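Local structure of putative oxidoreductase (Salmonella enterica subsp. enterica serovar Typhimurium, 3NX4) at residues V268-P271 with P272-A276. The protein binds NADP and probably catalyses the NADPH-dependent reduction of acryloyl-CoA, as a member of the YhdH group of medium-chain dehydrogenases/reductases. Sequence-based numbering, arbitrary orientation.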
loop_
_atom_site.group_PDB
_atom_site.type_symbol
_atom_site.label_atom_id
_atom_site.label_comp_id
_atom_site.label_asym_id
_atom_site.label_seq_id
_atom_site.Cartn_x
_atom_site.Cartn_y
_atom_site.Cartn_z
ATOM N N VAL A 268 -5.825 16.154 4.703
ATOM C CA VAL A 268 -6.648 16.871 5.666
ATOM C C VAL A 268 -5.991 16.997 7.032
ATOM O O VAL A 268 -5.943 18.087 7.609
ATOM C CB VAL A 268 -8.001 16.182 5.856
ATOM C CG1 VAL A 268 -8.827 16.919 6.906
ATOM C CG2 VAL A 268 -8.741 16.095 4.526
HETATM N N MSE A 269 -5.464 15.877 7.524
HETATM C CA MSE A 269 -4.974 15.788 8.890
HETATM C C MSE A 269 -3.461 15.589 8.975
HETATM O O MSE A 269 -2.951 15.127 9.988
HETATM C CB MSE A 269 -5.680 14.643 9.612
HETATM C CG MSE A 269 -7.202 14.687 9.536
HETATM SE SE MSE A 269 -8.009 13.527 10.898
HETATM C CE MSE A 269 -7.089 14.217 12.472
ATOM N N THR A 270 -2.752 15.932 7.911
ATOM C CA THR A 270 -1.297 15.797 7.879
ATOM C C THR A 270 -0.652 16.474 9.091
ATOM O O THR A 270 -0.845 17.668 9.307
ATOM C CB THR A 270 -0.752 16.433 6.581
ATOM O OG1 THR A 270 -1.493 15.916 5.475
ATOM C CG2 THR A 270 0.719 16.125 6.381
ATOM N N PRO A 271 0.118 15.714 9.894
ATOM C CA PRO A 271 0.718 16.306 11.107
ATOM C C PRO A 271 1.711 17.434 10.786
ATOM O O PRO A 271 2.247 17.499 9.671
ATOM C CB PRO A 271 1.413 15.115 11.787
ATOM C CG PRO A 271 1.557 14.085 10.732
ATOM C CD PRO A 271 0.420 14.280 9.763
ATOM N N PRO A 272 1.958 18.318 11.762
ATOM C CA PRO A 272 2.659 19.582 11.502
ATOM C C PRO A 272 4.049 19.413 10.897
ATOM O O PRO A 272 4.405 20.197 10.024
ATOM C CB PRO A 272 2.753 20.228 12.897
ATOM C CG PRO A 272 1.664 19.580 13.690
ATOM C CD PRO A 272 1.612 18.167 13.188
ATOM N N ALA A 273 4.822 18.430 11.353
ATOM C CA ALA A 273 6.178 18.248 10.842
ATOM C C ALA A 273 6.181 17.889 9.353
ATOM O O ALA A 273 6.927 18.471 8.566
ATOM C CB ALA A 273 6.928 17.181 11.640
ATOM N N ARG A 274 5.360 16.922 8.966
ATOM C CA ARG A 274 5.324 16.525 7.562
ATOM C C ARG A 274 4.709 17.630 6.706
ATOM O O ARG A 274 5.135 17.873 5.574
ATOM C CB ARG A 274 4.551 15.222 7.368
ATOM C CG ARG A 274 4.703 14.643 5.954
ATOM C CD ARG A 274 4.316 13.184 5.948
ATOM N NE ARG A 274 4.608 12.482 4.700
ATOM C CZ ARG A 274 5.794 11.962 4.387
ATOM N NH1 ARG A 274 6.817 12.090 5.220
ATOM N NH2 ARG A 274 5.959 11.308 3.242
ATOM N N ARG A 275 3.703 18.298 7.260
ATOM C CA ARG A 275 3.015 19.374 6.554
ATOM C C ARG A 275 3.997 20.512 6.258
ATOM O O ARG A 275 4.062 21.016 5.132
ATOM C CB ARG A 275 1.832 19.851 7.400
ATOM C CG ARG A 275 1.076 21.047 6.862
ATOM C CD ARG A 275 -0.091 21.409 7.779
ATOM N NE ARG A 275 -1.036 20.309 8.010
ATOM C CZ ARG A 275 -2.172 20.149 7.333
ATOM N NH1 ARG A 275 -2.488 20.990 6.354
ATOM N NH2 ARG A 275 -2.985 19.142 7.617
ATOM N N ALA A 276 4.789 20.892 7.264
ATOM C CA ALA A 276 5.807 21.929 7.091
ATOM C C ALA A 276 6.862 21.513 6.065
ATOM O O ALA A 276 7.307 22.325 5.263
ATOM C CB ALA A 276 6.470 22.266 8.428
#
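Arg275 turns back from the first turn of helix 272-285 and grips the carbonyl oxygen of Thr270 side-on with two nitrogens. Its NE lies 2.9 Å from Thr270 O, tilted 23° from the carbonyl plane, while NH2 of Arg275 meets Thr270 O at 3.1 Å on a lone pair. The same NH2 makes a weak bond to Val268 O, also 3.1 Å away, and another weak one to Ser267 O. The chain runs extended as far as CD and then bends (chi3 -56°), which brings the edge of the guanidinium to this row of loop carbonyls; NH1 bonds weakly to Thr86 O. In the backbone, Arg275 N donates to Pro271 O at 2.9 Å, the first i to i+4 bond of the helix, with Pro271 as N-cap and Pro272 as the first helical residue.

The Thr270 side chain lies across the guanidinium end of Arg275, its CB 3.7 Å from NH2. With CG2 anti to the backbone N, OG1 sits beside that nitrogen (chi1 -50°) and makes weak bonds to Asp266 O and Ser267 O. CG2 itself packs against the start of the helix, 3.8 Å from Arg275 N, and also meets Arg274 CB. Phe129 of helix 118-140 touches both Thr270 and Arg275, whereas the extended Arg274 leads away to a salt bridge with Asp140.

Val268 lines the NADP pocket, and the loop follows the last strand of the Rossmann sheet, 261-264. The guanidinium of one buried arginine thus gathers several loop carbonyls, Thr270 O most firmly, and ties the cofactor-side loop to the start of the helix; the partial negative charges of these carbonyl oxygens would probably stabilise the arginine's positive charge.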